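Local coordinates for protein TRAP-T family transporter, DctP (Periplasmic binding) subunit (Sulfitobacter sp. NAS-14.1, PDB 4PF8) that binds beta-D-galacturonate in the periplasm and probably hands it to the membrane components of a TRAP transporter for uptake, at residues H40-F45 against M82-F87; V102-V107 against V301-K306; V220-S225 against G283-N288. All blocks are in the same frame, centred on the assembly; numbering follows the deposited sequence.

Interaction 1: residues H40-F45 against M82-F87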
ATOM      1  N   HIS A  40       4.698 -14.197  -0.907  1.00 10.72           N
ATOM      2  CA  HIS A  40       5.189 -15.274  -0.066  1.00 12.02           C
ATOM      3  C   HIS A  40       4.446 -15.287   1.250  1.00 13.48           C
ATOM      4  O   HIS A  40       4.133 -16.370   1.786  1.00 13.50           O
ATOM      5  CB  HIS A  40       6.700 -15.151   0.157  1.00 13.65           C
ATOM      6  CG  HIS A  40       7.486 -15.212  -1.112  1.00 16.00           C
ATOM      7  ND1 HIS A  40       7.377 -16.257  -2.004  1.00 24.91           N
ATOM      8  CD2 HIS A  40       8.356 -14.337  -1.666  1.00 15.77           C
ATOM      9  CE1 HIS A  40       8.160 -16.033  -3.042  1.00 26.78           C
ATOM     10  NE2 HIS A  40       8.772 -14.878  -2.857  1.00 19.43           N
ATOM     11  N   GLY A  41       4.134 -14.104   1.771  1.00 10.84           N
ATOM     12  CA  GLY A  41       3.336 -14.030   2.982  1.00 11.37           C
ATOM     13  C   GLY A  41       1.966 -14.675   2.818  1.00 10.43           C
ATOM     14  O   GLY A  41       1.502 -15.427   3.680  1.00 11.68           O
HETATM   15  N   MSE A  42       1.301 -14.351   1.717  1.00 10.18           N
HETATM   16  CA  MSE A  42      -0.033 -14.874   1.456  1.00 10.09           C
HETATM   17  C   MSE A  42      -0.020 -16.368   1.226  1.00 11.73           C
HETATM   18  O   MSE A  42      -0.917 -17.088   1.691  1.00 11.92           O
HETATM   19  CB  MSE A  42      -0.643 -14.182   0.245  1.00  8.82           C
HETATM   20  CG  MSE A  42      -0.977 -12.713   0.512  1.00  9.64           C
HETATM   21 SE   MSE A  42      -1.897 -11.914  -0.978  1.00  9.37          SE
HETATM   22  CE  MSE A  42      -3.532 -12.887  -0.849  1.00 13.68           C
ATOM     23  N   GLU A  43       0.989 -16.851   0.520  1.00 11.20           N
ATOM     24  CA  GLU A  43       1.074 -18.287   0.291  1.00 12.49           C
ATOM     25  C   GLU A  43       1.324 -19.017   1.606  1.00 13.47           C
ATOM     26  O   GLU A  43       0.795 -20.096   1.810  1.00 14.72           O
ATOM     27  CB  GLU A  43       2.138 -18.620  -0.750  1.00 14.68           C
ATOM     28  CG  GLU A  43       1.792 -18.074  -2.139  1.00 16.41           C
ATOM     29  CD  GLU A  43       1.086 -19.051  -3.051  1.00 30.76           C
ATOM     30  OE1 GLU A  43       0.556 -20.083  -2.564  1.00 36.39           O
ATOM     31  OE2 GLU A  43       1.063 -18.773  -4.274  1.00 27.82           O
ATOM     32  N   ALA A  44       2.111 -18.414   2.497  1.00 13.63           N
ATOM     33  CA  ALA A  44       2.420 -19.033   3.787  1.00 14.56           C
ATOM     34  C   ALA A  44       1.162 -19.093   4.632  1.00 14.28           C
ATOM     35  O   ALA A  44       0.940 -20.078   5.341  1.00 15.64           O
ATOM     36  CB  ALA A  44       3.511 -18.276   4.520  1.00 14.75           C
ATOM     37  N   PHE A  45       0.365 -18.033   4.565  1.00 13.38           N
ATOM     38  CA  PHE A  45      -0.925 -17.975   5.243  1.00 13.44           C
ATOM     39  C   PHE A  45      -1.822 -19.129   4.789  1.00 13.92           C
ATOM     40  O   PHE A  45      -2.323 -19.903   5.606  1.00 14.18           O
ATOM     41  CB  PHE A  45      -1.610 -16.628   4.958  1.00 11.40           C
ATOM     42  CG  PHE A  45      -3.060 -16.591   5.339  1.00 11.25           C
ATOM     43  CD1 PHE A  45      -3.440 -16.523   6.663  1.00 13.01           C
ATOM     44  CD2 PHE A  45      -4.049 -16.614   4.366  1.00 13.62           C
ATOM     45  CE1 PHE A  45      -4.780 -16.500   7.022  1.00 13.15           C
ATOM     46  CE2 PHE A  45      -5.390 -16.579   4.721  1.00 14.61           C
ATOM     47  CZ  PHE A  45      -5.754 -16.534   6.056  1.00 14.85           C
HETATM   48  N   MSE A  82     -14.555 -12.528  -3.202  1.00 11.83           N
HETATM   49  CA  MSE A  82     -13.146 -12.811  -2.979  1.00 11.14           C
HETATM   50  C   MSE A  82     -13.034 -13.154  -1.505  1.00 12.89           C
HETATM   51  O   MSE A  82     -13.630 -12.463  -0.687  1.00 12.87           O
HETATM   52  CB  MSE A  82     -12.293 -11.569  -3.251  1.00 11.48           C
HETATM   53  CG  MSE A  82     -10.828 -11.808  -3.093  1.00 11.13           C
HETATM   54 SE   MSE A  82     -10.152 -12.818  -4.603  0.78 15.71          SE
HETATM   55  CE  MSE A  82     -10.413 -11.421  -5.905  1.00 17.86           C
ATOM     56  N   ASP A  83     -12.303 -14.209  -1.146  1.00 10.17           N
ATOM     57  CA  ASP A  83     -12.259 -14.598   0.263  1.00  9.97           C
ATOM     58  C   ASP A  83     -11.204 -13.899   1.091  1.00  9.35           C
ATOM     59  O   ASP A  83     -11.435 -13.596   2.249  1.00 10.43           O
ATOM     60  CB  ASP A  83     -12.060 -16.107   0.376  1.00 10.52           C
ATOM     61  CG  ASP A  83     -13.166 -16.856  -0.313  1.00 10.85           C
ATOM     62  OD1 ASP A  83     -14.305 -16.798   0.204  1.00 13.88           O
ATOM     63  OD2 ASP A  83     -12.918 -17.434  -1.405  1.00 13.92           O
ATOM     64  N   PHE A  84     -10.040 -13.691   0.506  1.00  8.93           N
ATOM     65  CA  PHE A  84      -8.961 -12.994   1.207  1.00  9.09           C
ATOM     66  C   PHE A  84      -8.094 -12.219   0.247  1.00  8.48           C
ATOM     67  O   PHE A  84      -8.172 -12.380  -0.965  1.00  8.36           O
ATOM     68  CB  PHE A  84      -8.134 -13.954   2.088  1.00  8.96           C
ATOM     69  CG  PHE A  84      -7.296 -14.971   1.345  1.00  9.06           C
ATOM     70  CD1 PHE A  84      -7.874 -16.073   0.719  1.00 11.89           C
ATOM     71  CD2 PHE A  84      -5.913 -14.865   1.341  1.00  9.17           C
ATOM     72  CE1 PHE A  84      -7.097 -17.022   0.058  1.00 11.46           C
ATOM     73  CE2 PHE A  84      -5.129 -15.822   0.689  1.00 11.86           C
ATOM     74  CZ  PHE A  84      -5.736 -16.904   0.053  1.00 12.60           C
ATOM     75  N   GLY A  85      -7.265 -11.340   0.805  1.00  8.70           N
ATOM     76  CA  GLY A  85      -6.379 -10.545  -0.017  1.00  8.13           C
ATOM     77  C   GLY A  85      -5.410  -9.769   0.824  1.00  7.14           C
ATOM     78  O   GLY A  85      -5.575  -9.686   2.028  1.00  9.47           O
ATOM     79  N   VAL A  86      -4.381  -9.240   0.196  1.00  6.98           N
ATOM     80  CA  VAL A  86      -3.592  -8.187   0.815  1.00  6.69           C
ATOM     81  C   VAL A  86      -3.822  -6.936  -0.007  1.00  6.66           C
ATOM     82  O   VAL A  86      -3.559  -6.923  -1.216  1.00  7.76           O
ATOM     83  CB  VAL A  86      -2.106  -8.507   0.880  1.00  7.30           C
ATOM     84  CG1 VAL A  86      -1.312  -7.288   1.327  1.00  7.27           C
ATOM     85  CG2 VAL A  86      -1.856  -9.678   1.831  1.00  9.19           C
ATOM     86  N   PHE A  87      -4.329  -5.923   0.666  1.00  7.78           N
ATOM     87  CA  PHE A  87      -4.674  -4.656   0.040  1.00  7.24           C
ATOM     88  C   PHE A  87      -3.889  -3.511   0.664  1.00  6.44           C
ATOM     89  O   PHE A  87      -3.812  -3.394   1.890  1.00  8.80           O
ATOM     90  CB  PHE A  87      -6.158  -4.315   0.238  1.00 11.29           C
ATOM     91  CG  PHE A  87      -7.116  -5.323  -0.299  1.00 10.82           C
ATOM     92  CD1 PHE A  87      -7.105  -5.707  -1.618  1.00  9.11           C
ATOM     93  CD2 PHE A  87      -8.124  -5.817   0.509  1.00 17.13           C
ATOM     94  CE1 PHE A  87      -8.004  -6.621  -2.104  1.00 11.01           C
ATOM     95  CE2 PHE A  87      -9.061  -6.728   0.008  1.00 18.62           C
ATOM     96  CZ  PHE A  87      -8.971  -7.139  -1.298  1.00 13.10           C
TER
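With CG anti to its carbonyl carbon and the chain bent only at the end (chi3 68°), selenomethionine Met42 reaches from the helix to strand 84-87 and turns its methyl group in between Phe84 and Gly85, while Phe45, CG anti to the backbone N, brings its ring up to Phe84. Met42 CE lies 3.7 Å from Phe84 CE2 and 3.8 Å from Gly85 CA. Closer to the backbone, Met42 CG presses on Val86 CG2 at 3.4 Å, tighter than usual for two carbons. Methionine's long apolar chain suits this place because CG and SE can lie along Val86 CG2 while the terminal methyl reaches Phe84 and Gly85. Here residues 40-45 of helix 37-52 run at 156° to strand residues 84-87 of the five-stranded mixed sheet, in an alpha/beta domain of the periplasmic binding protein fold. Phe45 CE2 sits over one face of the Phe84 ring, 3.8 Å from Phe84 CD2, the two ring planes inclined at 56°. A serine in place of Phe84 would probably leave Met42 CE and the Phe45 ring without their shared apolar partner and open a gap between helix and sheet. Ala257 and Ser261 of helix 248-282 also touch Phe45, and Val86 meets Glu234 of the sugar pocket.

Interaction 2: residues V102-V107 against V301-K306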
ATOM      1  N   VAL A 102      -4.086   7.103   6.900  1.00  9.55           N
ATOM      2  CA  VAL A 102      -2.743   6.562   6.657  1.00 10.32           C
ATOM      3  C   VAL A 102      -2.188   6.968   5.301  1.00 15.63           C
ATOM      4  O   VAL A 102      -1.005   6.768   5.025  1.00 15.09           O
ATOM      5  CB  VAL A 102      -2.671   5.016   6.778  1.00 12.12           C
ATOM      6  CG1 VAL A 102      -3.180   4.588   8.123  1.00 12.37           C
ATOM      7  CG2 VAL A 102      -3.436   4.338   5.623  1.00 12.01           C
ATOM      8  N   SER A 103      -3.028   7.563   4.465  1.00 10.49           N
ATOM      9  CA  SER A 103      -2.604   8.064   3.159  1.00  9.84           C
ATOM     10  C   SER A 103      -2.230   9.544   3.169  1.00  9.96           C
ATOM     11  O   SER A 103      -1.984  10.143   2.123  1.00 12.59           O
ATOM     12  CB  SER A 103      -3.693   7.821   2.127  1.00 17.53           C
ATOM     13  OG  SER A 103      -3.742   6.451   1.819  1.00 15.91           O
ATOM     14  N   LEU A 104      -2.201  10.139   4.356  1.00  8.30           N
ATOM     15  CA  LEU A 104      -1.768  11.525   4.463  1.00  8.65           C
ATOM     16  C   LEU A 104      -0.250  11.566   4.382  1.00  8.21           C
ATOM     17  O   LEU A 104       0.416  10.745   4.970  1.00  8.71           O
ATOM     18  CB  LEU A 104      -2.268  12.113   5.785  1.00 10.82           C
ATOM     19  CG  LEU A 104      -3.776  12.385   5.815  1.00 10.01           C
ATOM     20  CD1 LEU A 104      -4.229  12.657   7.229  1.00 11.38           C
ATOM     21  CD2 LEU A 104      -4.138  13.570   4.918  1.00 13.82           C
ATOM     22  N   PRO A 105       0.301  12.526   3.629  1.00  8.94           N
ATOM     23  CA  PRO A 105       1.748  12.536   3.445  1.00 12.05           C
ATOM     24  C   PRO A 105       2.467  12.826   4.763  1.00 10.27           C
ATOM     25  O   PRO A 105       2.046  13.685   5.529  1.00 10.77           O
ATOM     26  CB  PRO A 105       1.991  13.672   2.433  1.00 13.81           C
ATOM     27  CG  PRO A 105       0.705  14.385   2.278  1.00 22.98           C
ATOM     28  CD  PRO A 105      -0.412  13.503   2.806  1.00 11.92           C
ATOM     29  N   PHE A 106       3.529  12.074   5.004  1.00  8.84           N
ATOM     30  CA  PHE A 106       4.378  12.231   6.179  1.00  9.59           C
ATOM     31  C   PHE A 106       3.637  12.047   7.500  1.00 11.37           C
ATOM     32  O   PHE A 106       4.089  12.533   8.533  1.00 13.19           O
ATOM     33  CB  PHE A 106       5.084  13.598   6.148  1.00 11.48           C
ATOM     34  CG  PHE A 106       5.933  13.820   4.928  1.00  8.65           C
ATOM     35  CD1 PHE A 106       7.134  13.159   4.763  1.00 10.98           C
ATOM     36  CD2 PHE A 106       5.514  14.687   3.931  1.00 10.79           C
ATOM     37  CE1 PHE A 106       7.939  13.374   3.640  1.00 12.00           C
ATOM     38  CE2 PHE A 106       6.301  14.890   2.822  1.00 10.05           C
ATOM     39  CZ  PHE A 106       7.516  14.229   2.678  1.00 11.33           C
ATOM     40  N   VAL A 107       2.514  11.331   7.490  1.00  8.54           N
ATOM     41  CA  VAL A 107       1.729  11.177   8.711  1.00  9.95           C
ATOM     42  C   VAL A 107       2.467  10.281   9.718  1.00 11.27           C
ATOM     43  O   VAL A 107       2.352  10.488  10.927  1.00 14.15           O
ATOM     44  CB  VAL A 107       0.274  10.685   8.408  1.00 10.26           C
ATOM     45  CG1 VAL A 107       0.234   9.207   8.086  1.00 11.95           C
ATOM     46  CG2 VAL A 107      -0.655  11.006   9.564  1.00 13.63           C
ATOM     47  N   VAL A 301       1.032  20.731   3.603  1.00 20.15           N
ATOM     48  CA  VAL A 301       0.069  21.240   4.568  1.00 22.17           C
ATOM     49  C   VAL A 301      -1.355  21.290   3.968  1.00 26.98           C
ATOM     50  O   VAL A 301      -2.326  20.911   4.625  1.00 19.84           O
ATOM     51  CB  VAL A 301       0.500  22.610   5.119  1.00 23.55           C
ATOM     52  CG1 VAL A 301      -0.665  23.314   5.819  1.00 27.75           C
ATOM     53  CG2 VAL A 301       1.695  22.447   6.053  1.00 25.74           C
ATOM     54  N   PRO A 302      -1.488  21.727   2.705  1.00 18.75           N
ATOM     55  CA  PRO A 302      -2.850  21.877   2.169  1.00 19.27           C
ATOM     56  C   PRO A 302      -3.643  20.570   2.050  1.00 17.43           C
ATOM     57  O   PRO A 302      -4.870  20.582   2.136  1.00 18.21           O
ATOM     58  CB  PRO A 302      -2.617  22.507   0.790  1.00 18.38           C
ATOM     59  CG  PRO A 302      -1.316  23.211   0.904  1.00 18.27           C
ATOM     60  CD  PRO A 302      -0.480  22.386   1.858  1.00 20.21           C
ATOM     61  N   VAL A 303      -2.947  19.454   1.886  1.00 16.12           N
ATOM     62  CA  VAL A 303      -3.597  18.154   1.806  1.00 15.48           C
ATOM     63  C   VAL A 303      -4.293  17.857   3.130  1.00 16.29           C
ATOM     64  O   VAL A 303      -5.400  17.340   3.140  1.00 16.62           O
ATOM     65  CB  VAL A 303      -2.577  17.047   1.498  1.00 17.43           C
ATOM     66  CG1 VAL A 303      -3.242  15.715   1.494  1.00 16.12           C
ATOM     67  CG2 VAL A 303      -1.896  17.324   0.158  1.00 22.03           C
ATOM     68  N   TYR A 304      -3.616  18.145   4.237  1.00 16.72           N
ATOM     69  CA  TYR A 304      -4.212  17.974   5.569  1.00 17.75           C
ATOM     70  C   TYR A 304      -5.379  18.926   5.766  1.00 19.23           C
ATOM     71  O   TYR A 304      -6.452  18.536   6.240  1.00 19.96           O
ATOM     72  CB  TYR A 304      -3.168  18.243   6.653  1.00 18.14           C
ATOM     73  CG  TYR A 304      -2.213  17.082   6.902  1.00 17.15           C
ATOM     74  CD1 TYR A 304      -1.115  16.875   6.085  1.00 16.02           C
ATOM     75  CD2 TYR A 304      -2.409  16.214   7.964  1.00 17.55           C
ATOM     76  CE1 TYR A 304      -0.238  15.818   6.303  1.00 15.30           C
ATOM     77  CE2 TYR A 304      -1.538  15.158   8.192  1.00 16.84           C
ATOM     78  CZ  TYR A 304      -0.449  14.975   7.369  1.00 15.74           C
ATOM     79  OH  TYR A 304       0.416  13.917   7.605  1.00 15.22           O
ATOM     80  N   GLU A 305      -5.172  20.186   5.402  1.00 19.82           N
ATOM     81  CA  GLU A 305      -6.219  21.184   5.577  1.00 21.44           C
ATOM     82  C   GLU A 305      -7.468  20.774   4.811  1.00 21.55           C
ATOM     83  O   GLU A 305      -8.573  20.883   5.324  1.00 22.83           O
ATOM     84  CB  GLU A 305      -5.741  22.561   5.114  1.00 22.03           C
ATOM     85  CG  GLU A 305      -4.544  23.082   5.883  1.00 26.48           C
ATOM     86  CD  GLU A 305      -4.889  23.523   7.290  1.00 37.95           C
ATOM     87  OE1 GLU A 305      -6.077  23.428   7.671  1.00 45.43           O
ATOM     88  OE2 GLU A 305      -3.968  23.970   8.011  1.00 45.73           O
ATOM     89  N   LYS A 306      -7.282  20.286   3.593  1.00 20.35           N
ATOM     90  CA  LYS A 306      -8.396  19.907   2.742  1.00 20.54           C
ATOM     91  C   LYS A 306      -9.126  18.696   3.299  1.00 20.48           C
ATOM     92  O   LYS A 306     -10.342  18.677   3.397  1.00 22.50           O
ATOM     93  CB  LYS A 306      -7.911  19.558   1.346  1.00 19.28           C
ATOM     94  CG  LYS A 306      -9.069  19.407   0.354  1.00 21.72           C
ATOM     95  CD  LYS A 306      -8.634  18.726  -0.915  1.00 23.69           C
ATOM     96  CE  LYS A 306      -7.362  19.318  -1.460  1.00 27.72           C
ATOM     97  NZ  LYS A 306      -7.031  18.647  -2.727  1.00 35.46           N
TER
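Tyr304 reaches from helix 301-310 into the turn at Leu104-Val107, where it meets Leu104, Pro105 and Val107. CB starts the side chain on the helix, and CG, anti to the carbonyl carbon (chi1 -79°), directs the ring toward the turn. Along one side, CD2 and then CE2 pass Leu104 CD1, with Tyr304 CE2 3.8 Å from that methyl; Leu104 lies over one face of the ring. On the other side Tyr304 CE1 comes 4.2 Å from Pro105 CD. Tyr304 CZ rests 3.7 Å from Leu104 CB. At the tip, Tyr304 OH donates to Pro105 O at 2.6 Å, a short bond in which the hydroxyl stands about 40° out of the carbonyl plane; Pro105 O lies in the plane of the Tyr304 ring, at its edge. Val107 CB, with CG2 beyond it, lies against the hydroxyl, 3.3 Å from Tyr304 OH. Tyrosine suits the place because its flat face packs on apolar groups while its hydroxyl serves a carbonyl of the type II turn. One residue back, Val303 CG1 meets Pro105 CD at 3.8 Å and Leu104 CD2 at 4.1 Å, a compact branched residue against the rigid proline ring. The loop 102-107 lies among several helices: Pro105 and Val303 touch helix 172-179, Leu104, Val107 and Tyr304 touch helix 315-322, and Phe106 packs on helix 293-299 and bonds through its backbone to His229 of strand 223-230.

Interaction 3: residues V220-S225 against G283-N288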
ATOM      1  N   VAL A 220      12.238   2.179 -17.231  1.00  9.83           N
ATOM      2  CA  VAL A 220      11.665   3.228 -18.083  1.00 10.84           C
ATOM      3  C   VAL A 220      11.587   4.596 -17.390  1.00 10.23           C
ATOM      4  O   VAL A 220      11.276   5.601 -18.032  1.00 11.61           O
ATOM      5  CB  VAL A 220      10.277   2.808 -18.632  1.00  9.72           C
ATOM      6  CG1 VAL A 220      10.430   1.668 -19.659  1.00 12.40           C
ATOM      7  CG2 VAL A 220       9.351   2.378 -17.534  1.00  9.69           C
ATOM      8  N   ALA A 221      11.873   4.644 -16.092  1.00  9.35           N
ATOM      9  CA  ALA A 221      11.924   5.904 -15.344  1.00  8.86           C
ATOM     10  C   ALA A 221      13.192   5.841 -14.496  1.00 10.81           C
ATOM     11  O   ALA A 221      13.198   5.248 -13.407  1.00 10.67           O
ATOM     12  CB  ALA A 221      10.686   6.061 -14.480  1.00  9.51           C
ATOM     13  N   LYS A 222      14.263   6.432 -14.999  1.00  9.61           N
ATOM     14  CA  LYS A 222      15.593   6.206 -14.445  1.00 12.64           C
ATOM     15  C   LYS A 222      16.048   7.188 -13.376  1.00 13.93           C
ATOM     16  O   LYS A 222      17.208   7.119 -12.958  1.00 16.95           O
ATOM     17  CB  LYS A 222      16.637   6.150 -15.569  1.00 21.01           C
ATOM     18  CG  LYS A 222      16.297   5.211 -16.737  1.00 35.23           C
ATOM     19  CD  LYS A 222      16.157   3.737 -16.345  1.00 29.10           C
ATOM     20  CE  LYS A 222      17.501   3.069 -16.031  1.00 32.27           C
ATOM     21  NZ  LYS A 222      17.342   1.612 -15.707  1.00 31.97           N
ATOM     22  N   TYR A 223      15.162   8.084 -12.924  1.00  8.97           N
ATOM     23  CA  TYR A 223      15.454   8.942 -11.776  1.00  8.59           C
ATOM     24  C   TYR A 223      14.578   8.531 -10.612  1.00 10.59           C
ATOM     25  O   TYR A 223      13.370   8.478 -10.747  1.00 11.07           O
ATOM     26  CB  TYR A 223      15.194  10.403 -12.112  1.00  8.77           C
ATOM     27  CG  TYR A 223      16.040  10.913 -13.232  1.00 11.38           C
ATOM     28  CD1 TYR A 223      17.368  11.221 -13.016  1.00 15.07           C
ATOM     29  CD2 TYR A 223      15.523  11.070 -14.503  1.00 13.40           C
ATOM     30  CE1 TYR A 223      18.166  11.681 -14.061  1.00 16.48           C
ATOM     31  CE2 TYR A 223      16.321  11.532 -15.554  1.00 16.48           C
ATOM     32  CZ  TYR A 223      17.633  11.830 -15.309  1.00 17.93           C
ATOM     33  OH  TYR A 223      18.433  12.293 -16.333  1.00 21.57           O
ATOM     34  N   TYR A 224      15.196   8.218  -9.480  1.00  9.32           N
ATOM     35  CA  TYR A 224      14.452   7.825  -8.268  1.00  7.04           C
ATOM     36  C   TYR A 224      14.901   8.773  -7.166  1.00  8.47           C
ATOM     37  O   TYR A 224      16.101   8.855  -6.857  1.00 10.27           O
ATOM     38  CB  TYR A 224      14.798   6.372  -7.893  1.00  8.99           C
ATOM     39  CG  TYR A 224      13.900   5.668  -6.874  1.00  9.93           C
ATOM     40  CD1 TYR A 224      12.563   5.973  -6.767  1.00  9.44           C
ATOM     41  CD2 TYR A 224      14.402   4.647  -6.064  1.00 10.88           C
ATOM     42  CE1 TYR A 224      11.733   5.297  -5.879  1.00  9.85           C
ATOM     43  CE2 TYR A 224      13.586   3.981  -5.180  1.00 10.78           C
ATOM     44  CZ  TYR A 224      12.243   4.323  -5.095  1.00  8.93           C
ATOM     45  OH  TYR A 224      11.399   3.659  -4.200  1.00  9.11           O
ATOM     46  N   SER A 225      13.945   9.507  -6.614  1.00  7.94           N
ATOM     47  CA  SER A 225      14.225  10.578  -5.676  1.00  8.16           C
ATOM     48  C   SER A 225      13.531  10.200  -4.361  1.00  9.01           C
ATOM     49  O   SER A 225      12.308  10.093  -4.309  1.00  8.85           O
ATOM     50  CB  SER A 225      13.716  11.897  -6.209  1.00 10.10           C
ATOM     51  OG  SER A 225      14.296  12.165  -7.491  1.00 11.59           O
ATOM     52  N   GLY A 283      21.278  -1.239 -12.181  1.00 15.84           N
ATOM     53  CA  GLY A 283      20.597  -1.056 -13.451  1.00 17.20           C
ATOM     54  C   GLY A 283      20.719   0.347 -14.024  1.00 20.11           C
ATOM     55  O   GLY A 283      20.077   0.670 -15.021  1.00 27.84           O
ATOM     56  N   GLY A 284      21.513   1.191 -13.377  1.00 16.45           N
ATOM     57  CA  GLY A 284      21.827   2.511 -13.901  1.00 21.37           C
ATOM     58  C   GLY A 284      20.904   3.644 -13.490  1.00 18.33           C
ATOM     59  O   GLY A 284      21.002   4.756 -14.004  1.00 21.19           O
ATOM     60  N   VAL A 285      19.977   3.368 -12.581  1.00 13.59           N
ATOM     61  CA  VAL A 285      19.102   4.416 -12.094  1.00 12.65           C
ATOM     62  C   VAL A 285      19.932   5.436 -11.339  1.00 13.28           C
ATOM     63  O   VAL A 285      20.847   5.067 -10.599  1.00 14.12           O
ATOM     64  CB  VAL A 285      18.027   3.844 -11.161  1.00 11.76           C
ATOM     65  CG1 VAL A 285      17.240   4.954 -10.448  1.00 12.38           C
ATOM     66  CG2 VAL A 285      17.065   2.949 -11.954  1.00 13.80           C
ATOM     67  N   GLU A 286      19.604   6.709 -11.537  1.00 13.18           N
ATOM     68  CA  GLU A 286      20.193   7.778 -10.761  1.00 14.77           C
ATOM     69  C   GLU A 286      19.325   7.987  -9.531  1.00 15.20           C
ATOM     70  O   GLU A 286      18.198   8.494  -9.639  1.00 13.43           O
ATOM     71  CB  GLU A 286      20.267   9.075 -11.557  1.00 20.08           C
ATOM     72  CG  GLU A 286      20.730  10.244 -10.707  1.00 32.24           C
ATOM     73  CD  GLU A 286      21.989   9.942  -9.898  1.00 40.64           C
ATOM     74  OE1 GLU A 286      22.152  10.528  -8.794  1.00 43.70           O
ATOM     75  OE2 GLU A 286      22.821   9.128 -10.370  1.00 46.61           O
ATOM     76  N   VAL A 287      19.860   7.600  -8.378  1.00 14.22           N
ATOM     77  CA  VAL A 287      19.154   7.740  -7.111  1.00 14.05           C
ATOM     78  C   VAL A 287      19.645   8.982  -6.392  1.00 15.06           C
ATOM     79  O   VAL A 287      20.858   9.208  -6.278  1.00 16.39           O
ATOM     80  CB  VAL A 287      19.374   6.527  -6.209  1.00 16.16           C
ATOM     81  CG1 VAL A 287      18.597   6.684  -4.911  1.00 18.34           C
ATOM     82  CG2 VAL A 287      18.933   5.247  -6.926  1.00 16.44           C
ATOM     83  N   ASN A 288      18.725   9.828  -5.955  1.00 12.91           N
ATOM     84  CA  ASN A 288      19.105  10.951  -5.096  1.00 13.68           C
ATOM     85  C   ASN A 288      18.317  10.966  -3.793  1.00 13.79           C
ATOM     86  O   ASN A 288      17.142  10.605  -3.762  1.00 13.10           O
ATOM     87  CB  ASN A 288      18.967  12.298  -5.809  1.00 14.32           C
ATOM     88  CG  ASN A 288      17.525  12.679  -6.092  1.00 15.09           C
ATOM     89  OD1 ASN A 288      16.886  12.136  -6.994  1.00 13.28           O
ATOM     90  ND2 ASN A 288      17.022  13.660  -5.349  1.00 15.03           N
TER
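Ser225 OG donates to Asn288 OD1 at 2.6 Å, in the carbonyl plane and on a lone pair, tying neighbouring strands together from one face of the sheet. Beneath it runs parallel pairing, Tyr223 with Glu286, Tyr224 with Val287 and Ser225 with Asn288. Glu286 N bonds to Lys222 O at 2.8 Å; Tyr224 N to Glu286 O and Asn288 N to Tyr224 O continue the pattern. Val285, in the turn before the strand, sets CG1 3.8 Å from Tyr224 CB, and Val287 shares the face of Tyr224; on the other, Tyr223 CD1 rests 3.9 Å from Glu286 CB. Bends at chi2 and chi3 curl Lys222 back, and Lys222 NZ reaches Gly283 O at 3.0 Å, besides Phe218 O. Gly284, with positive phi, is the C-prime residue of a Schellman motif ending helix 248-282. Farther out, Ile155 holds both polar side chains, its N bonded to Ser225 OG and its O to Asn288 ND2; Lys222 and Tyr223 form a classic beta bulge against Asn150, and Tyr224 OH bonds to Asn207 O, of a pocket residue. The lysine ammonium thus has two backbone carbonyl partners, which would probably stabilise its charge and link the end of helix 248-282 with helix 217-220 and the residue before strand 223-230.

Overall arrangement
Along the chain interaction 1 closes before the others open, and interaction 3 falls between the two halves of interaction 2. Their centres lie 26 to 31 Å apart and none touches another. Interaction 1 packs a helix on the five-stranded sheet, whereas interaction 3 joins the edge strand to the four-stranded one; interaction 2 lies on the opposite side of the chain's centre from interaction 1. Helix 248-282 connects the first and third, touching Phe45 and leading directly into 283-288, while strand 223-230 runs from interaction 3 to His229, beside interaction 2. Galacturonate lies about 7 Å from the side chain of Val86 and about 9 Å from that of Tyr224, consistent with a ligand held between two domains.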